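Methyltransferase (PDB 2B78) probably binds RNA and transfers a methyl group from S-adenosyl-L-methionine, though its substrate is not established. Local coordinates at residues A225-A230 with M236-V241; F273-Y278 with L284-I289. One frame throughout, in Å; residues are numbered along the deposited sequence.

Contact 1 (A225-A230 with M236-V241)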
loop_
_atom_site.group_PDB
_atom_site.type_symbol
_atom_site.label_atom_id
_atom_site.label_comp_id
_atom_site.label_asym_id
_atom_site.label_seq_id
_atom_site.Cartn_x
_atom_site.Cartn_y
_atom_site.Cartn_z
ATOM N N ALA A 225 6.922 11.905 3.417
ATOM C CA ALA A 225 7.719 11.407 2.298
ATOM C C ALA A 225 7.397 12.162 0.994
ATOM O O ALA A 225 8.283 12.347 0.155
ATOM C CB ALA A 225 7.496 9.908 2.113
ATOM N N PHE A 226 6.145 12.588 0.804
ATOM C CA PHE A 226 5.782 13.340 -0.415
ATOM C C PHE A 226 6.425 14.723 -0.386
ATOM O O PHE A 226 6.798 15.276 -1.424
ATOM C CB PHE A 226 4.264 13.541 -0.537
ATOM C CG PHE A 226 3.503 12.334 -1.001
ATOM C CD1 PHE A 226 3.870 11.646 -2.153
ATOM C CD2 PHE A 226 2.370 11.916 -0.300
ATOM C CE1 PHE A 226 3.115 10.560 -2.603
ATOM C CE2 PHE A 226 1.610 10.839 -0.739
ATOM C CZ PHE A 226 1.983 10.157 -1.896
ATOM N N SER A 227 6.538 15.290 0.813
ATOM C CA SER A 227 7.118 16.610 0.973
ATOM C C SER A 227 8.605 16.621 0.641
ATOM O O SER A 227 9.092 17.531 -0.044
ATOM C CB SER A 227 6.892 17.101 2.402
ATOM O OG SER A 227 5.506 17.176 2.668
ATOM N N VAL A 228 9.329 15.608 1.114
ATOM C CA VAL A 228 10.754 15.518 0.830
ATOM C C VAL A 228 10.968 15.302 -0.673
ATOM O O VAL A 228 11.887 15.872 -1.263
ATOM C CB VAL A 228 11.426 14.372 1.662
ATOM C CG1 VAL A 228 10.968 13.010 1.172
ATOM C CG2 VAL A 228 12.939 14.490 1.589
ATOM N N ALA A 229 10.103 14.503 -1.294
ATOM C CA ALA A 229 10.186 14.235 -2.734
ATOM C C ALA A 229 10.011 15.549 -3.500
ATOM O O ALA A 229 10.798 15.890 -4.397
ATOM C CB ALA A 229 9.090 13.235 -3.145
ATOM N N ALA A 230 8.974 16.292 -3.140
ATOM C CA ALA A 230 8.713 17.574 -3.783
ATOM C C ALA A 230 9.887 18.537 -3.577
ATOM O O ALA A 230 10.263 19.272 -4.492
ATOM C CB ALA A 230 7.428 18.172 -3.224
ATOM N N MET A 236 8.950 25.204 -4.175
ATOM C CA MET A 236 9.272 26.471 -3.537
ATOM C C MET A 236 9.197 26.340 -2.021
ATOM O O MET A 236 10.031 26.889 -1.296
ATOM C CB MET A 236 8.309 27.561 -3.996
ATOM C CG MET A 236 8.641 28.925 -3.405
ATOM S SD MET A 236 7.478 30.214 -3.900
ATOM C CE MET A 236 7.954 30.453 -5.637
ATOM N N ALA A 237 8.186 25.624 -1.546
ATOM C CA ALA A 237 7.997 25.438 -0.114
ATOM C C ALA A 237 7.019 24.293 0.126
ATOM O O ALA A 237 6.255 23.936 -0.757
ATOM C CB ALA A 237 7.448 26.727 0.497
ATOM N N THR A 238 7.041 23.701 1.313
ATOM C CA THR A 238 6.084 22.640 1.592
ATOM C C THR A 238 5.651 22.708 3.038
ATOM O O THR A 238 6.428 23.075 3.930
ATOM C CB THR A 238 6.653 21.224 1.336
ATOM O OG1 THR A 238 7.550 20.866 2.397
ATOM C CG2 THR A 238 7.392 21.177 0.014
ATOM N N THR A 239 4.391 22.380 3.262
ATOM C CA THR A 239 3.828 22.352 4.597
ATOM C C THR A 239 3.253 20.957 4.733
ATOM O O THR A 239 2.405 20.557 3.944
ATOM C CB THR A 239 2.714 23.385 4.754
ATOM O OG1 THR A 239 3.257 24.695 4.544
ATOM C CG2 THR A 239 2.101 23.292 6.150
ATOM N N SER A 240 3.721 20.217 5.736
ATOM C CA SER A 240 3.275 18.852 5.958
ATOM C C SER A 240 2.437 18.791 7.230
ATOM O O SER A 240 2.901 19.162 8.314
ATOM C CB SER A 240 4.494 17.941 6.077
ATOM O OG SER A 240 5.387 18.169 4.995
ATOM N N VAL A 241 1.205 18.317 7.094
ATOM C CA VAL A 241 0.301 18.257 8.237
ATOM C C VAL A 241 -0.140 16.856 8.635
ATOM O O VAL A 241 -0.686 16.107 7.815
ATOM C CB VAL A 241 -0.963 19.096 7.963
ATOM C CG1 VAL A 241 -1.809 19.197 9.242
ATOM C CG2 VAL A 241 -0.578 20.468 7.443
#
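Helix 225-230 runs back almost exactly antiparallel to strand 237-241, at 175°, with the two axes 8.6 Å apart and Ser-227 lying across from Thr-238. This is the second half of a beta-alpha-beta unit of the Rossmann-like methyltransferase fold, in which helix 225-232 links strand 215-219 to its parallel neighbour 237-242. Small side chains let the helix sit close to the sheet. Ser-227 reaches down from the helix, and its CB rests 3.8 Å from OG1 of Thr-238. That hydroxyl has its polar partner elsewhere, in a hydrogen bond with ND1 of His-265, so here it offers the helix only packing. Beside it the methyl CG2 of Thr-238 is turned up beneath the helix, 4.4 Å from CB of Ala-230 and 4.0 Å from the carbonyl O of Ser-227. The polar link lies one strand repeat further on, at buried Ser-240. Its OG stands anti to its own carbonyl carbon (chi1 -50°), which carries it up to the helix, and the Ser-227 hydroxyl, turned likewise at -60°, comes down to meet it. Asn-218 ND2 also bonds to Ser-227 OG, which lies 2.5 Å from Ser-240 OG in a short hydroxyl-to-hydroxyl hydrogen bond.

Contact 2 (F273-Y278 with L284-I289)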
loop_
_atom_site.group_PDB
_atom_site.type_symbol
_atom_site.label_atom_id
_atom_site.label_comp_id
_atom_site.label_asym_id
_atom_site.label_seq_id
_atom_site.Cartn_x
_atom_site.Cartn_y
_atom_site.Cartn_z
ATOM N N PHE A 273 -8.879 18.767 9.582
ATOM C CA PHE A 273 -9.998 19.694 9.455
ATOM C C PHE A 273 -9.696 20.959 10.241
ATOM O O PHE A 273 -10.094 22.056 9.841
ATOM C CB PHE A 273 -11.300 19.054 9.932
ATOM C CG PHE A 273 -11.861 18.063 8.959
ATOM C CD1 PHE A 273 -12.369 18.490 7.729
ATOM C CD2 PHE A 273 -11.841 16.702 9.241
ATOM C CE1 PHE A 273 -12.849 17.564 6.791
ATOM C CE2 PHE A 273 -12.320 15.770 8.307
ATOM C CZ PHE A 273 -12.822 16.203 7.083
ATOM N N ASP A 274 -8.982 20.820 11.357
ATOM C CA ASP A 274 -8.626 22.003 12.135
ATOM C C ASP A 274 -7.644 22.832 11.314
ATOM O O ASP A 274 -7.620 24.068 11.418
ATOM C CB ASP A 274 -7.990 21.629 13.482
ATOM C CG ASP A 274 -9.011 21.142 14.504
ATOM O OD1 ASP A 274 -10.210 21.483 14.384
ATOM O OD2 ASP A 274 -8.614 20.424 15.443
ATOM N N TYR A 275 -6.830 22.165 10.495
ATOM C CA TYR A 275 -5.886 22.913 9.677
ATOM C C TYR A 275 -6.609 23.650 8.552
ATOM O O TYR A 275 -6.195 24.741 8.160
ATOM C CB TYR A 275 -4.806 22.009 9.070
ATOM C CG TYR A 275 -3.699 22.833 8.455
ATOM C CD1 TYR A 275 -2.734 23.442 9.260
ATOM C CD2 TYR A 275 -3.670 23.095 7.085
ATOM C CE1 TYR A 275 -1.771 24.302 8.720
ATOM C CE2 TYR A 275 -2.706 23.952 6.530
ATOM C CZ TYR A 275 -1.763 24.552 7.357
ATOM O OH TYR A 275 -0.819 25.408 6.832
ATOM N N PHE A 276 -7.681 23.059 8.025
ATOM C CA PHE A 276 -8.431 23.711 6.959
ATOM C C PHE A 276 -8.958 25.032 7.493
ATOM O O PHE A 276 -8.852 26.068 6.834
ATOM C CB PHE A 276 -9.599 22.835 6.486
ATOM C CG PHE A 276 -9.213 21.789 5.466
ATOM C CD1 PHE A 276 -8.422 22.125 4.371
ATOM C CD2 PHE A 276 -9.688 20.483 5.577
ATOM C CE1 PHE A 276 -8.108 21.174 3.397
ATOM C CE2 PHE A 276 -9.384 19.526 4.610
ATOM C CZ PHE A 276 -8.592 19.871 3.518
ATOM N N LYS A 277 -9.510 24.995 8.703
ATOM C CA LYS A 277 -10.047 26.191 9.345
ATOM C C LYS A 277 -8.967 27.236 9.651
ATOM O O LYS A 277 -9.200 28.444 9.550
ATOM C CB LYS A 277 -10.764 25.803 10.643
ATOM C CG LYS A 277 -11.343 26.998 11.390
ATOM C CD LYS A 277 -12.152 26.561 12.602
ATOM C CE LYS A 277 -12.834 27.750 13.258
ATOM N NZ LYS A 277 -13.657 27.342 14.427
ATOM N N TYR A 278 -7.795 26.763 10.054
ATOM C CA TYR A 278 -6.662 27.631 10.374
ATOM C C TYR A 278 -6.207 28.339 9.106
ATOM O O TYR A 278 -5.882 29.533 9.106
ATOM C CB TYR A 278 -5.505 26.787 10.918
ATOM C CG TYR A 278 -4.376 27.588 11.533
ATOM C CD1 TYR A 278 -4.534 28.204 12.774
ATOM C CD2 TYR A 278 -3.153 27.726 10.881
ATOM C CE1 TYR A 278 -3.497 28.938 13.355
ATOM C CE2 TYR A 278 -2.107 28.461 11.450
ATOM C CZ TYR A 278 -2.289 29.061 12.688
ATOM O OH TYR A 278 -1.264 29.788 13.268
ATOM N N LEU A 284 -4.182 31.245 4.094
ATOM C CA LEU A 284 -3.098 30.433 3.564
ATOM C C LEU A 284 -3.548 29.645 2.331
ATOM O O LEU A 284 -4.488 28.856 2.409
ATOM C CB LEU A 284 -2.602 29.467 4.639
ATOM C CG LEU A 284 -2.154 30.081 5.962
ATOM C CD1 LEU A 284 -1.734 28.971 6.928
ATOM C CD2 LEU A 284 -1.014 31.055 5.706
ATOM N N THR A 285 -2.879 29.865 1.198
ATOM C CA THR A 285 -3.200 29.143 -0.035
ATOM C C THR A 285 -1.965 28.455 -0.590
ATOM O O THR A 285 -0.834 28.926 -0.422
ATOM C CB THR A 285 -3.791 30.064 -1.133
ATOM O OG1 THR A 285 -2.909 31.161 -1.377
ATOM C CG2 THR A 285 -5.159 30.585 -0.706
ATOM N N TYR A 286 -2.189 27.339 -1.267
ATOM C CA TYR A 286 -1.102 26.552 -1.822
ATOM C C TYR A 286 -1.352 26.215 -3.293
ATOM O O TYR A 286 -2.504 26.064 -3.712
ATOM C CB TYR A 286 -0.979 25.265 -1.018
ATOM C CG TYR A 286 -0.650 25.480 0.439
ATOM C CD1 TYR A 286 0.667 25.446 0.879
ATOM C CD2 TYR A 286 -1.658 25.719 1.382
ATOM C CE1 TYR A 286 0.985 25.636 2.219
ATOM C CE2 TYR A 286 -1.349 25.916 2.731
ATOM C CZ TYR A 286 -0.026 25.872 3.137
ATOM O OH TYR A 286 0.304 26.051 4.459
ATOM N N ASP A 287 -0.270 26.092 -4.062
ATOM C CA ASP A 287 -0.352 25.767 -5.486
ATOM C C ASP A 287 -0.725 24.313 -5.726
ATOM O O ASP A 287 -1.386 23.977 -6.714
ATOM C CB ASP A 287 0.991 26.034 -6.176
ATOM C CG ASP A 287 1.399 27.487 -6.110
ATOM O OD1 ASP A 287 0.510 28.350 -6.254
ATOM O OD2 ASP A 287 2.603 27.765 -5.925
ATOM N N ILE A 288 -0.279 23.453 -4.818
ATOM C CA ILE A 288 -0.512 22.026 -4.919
ATOM C C ILE A 288 -0.891 21.472 -3.551
ATOM O O ILE A 288 -0.211 21.742 -2.568
ATOM C CB ILE A 288 0.777 21.319 -5.403
ATOM C CG1 ILE A 288 1.207 21.901 -6.753
ATOM C CG2 ILE A 288 0.556 19.812 -5.505
ATOM C CD1 ILE A 288 2.581 21.406 -7.222
ATOM N N ILE A 289 -1.979 20.707 -3.495
ATOM C CA ILE A 289 -2.428 20.100 -2.247
ATOM C C ILE A 289 -2.482 18.590 -2.425
ATOM O O ILE A 289 -3.143 18.076 -3.330
ATOM C CB ILE A 289 -3.827 20.618 -1.822
ATOM C CG1 ILE A 289 -3.762 22.126 -1.548
ATOM C CG2 ILE A 289 -4.288 19.899 -0.557
ATOM C CD1 ILE A 289 -5.102 22.739 -1.198
#
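A tyrosine-to-tyrosine hydrogen bond, flanked by one leucine methyl, joins helix 272-281 to the chain that leads into strand 286-291 in the methyltransferase domain. The helix and this chain stay well apart, the nearest CA pair being Tyr-278 and Leu-284 at 8.2 Å, so long side chains have to span the gap. Tyr-275 and Tyr-286 do so from opposite directions and meet through their phenol ends, OH to OH at 2.7 Å. Each hydroxyl lies at the edge of the other ring, near its plane, which means that the two rings do not stack: their closest carbons, CE2 of Tyr-275 and CE2 of Tyr-286, remain 4.5 Å apart. With CG anti to the backbone N (chi1 -169°), the Tyr-275 ring leaves the helix on a course that brings its hydroxyl over to Tyr-286. Leu-284 crosses Tyr-275 at about a right angle. Its CD1 packs 3.7 Å from Tyr-275 OH and 4.4 Å from CD2 of Tyr-278, so a single methyl touches two tyrosines about one helical turn apart. Both residues carrying the hydroxyl pair are buried, whereas Leu-284 and Tyr-278 lie nearer the surface. Among the surrounding elements, Tyr-275 and Tyr-286 both rest against Leu-217 of strand 215-219, while on the other flank Phe-276 packs on Leu-313 and Gln-316 of helix 306-319, so helix 272-281 lies on the sheet with helix 306-319 beside it.

In the fold
Contacts 1 and 2 follow one another along the chain, the first closing before the second opens, and their centres are 14 Å apart. Both reach the same seven-stranded sheet, in which strand 215-219 lies between strands 237-242 and 286-291. They meet through the strand of contact 1: Thr-239 points away from helix 225-230, and its CG2 and that of Val-241 pack against Tyr-275, while Thr-239 OG1 makes a probable, weak hydrogen bond to Tyr-286 OH. The two helices therefore cover opposite faces of the sheet, a layered alpha-beta-alpha arrangement. Asp-242 and Val-272 are seen to bind S-adenosyl-L-homocysteine in a structure of this protein, though none is bound here, so both contacts lie close to that site.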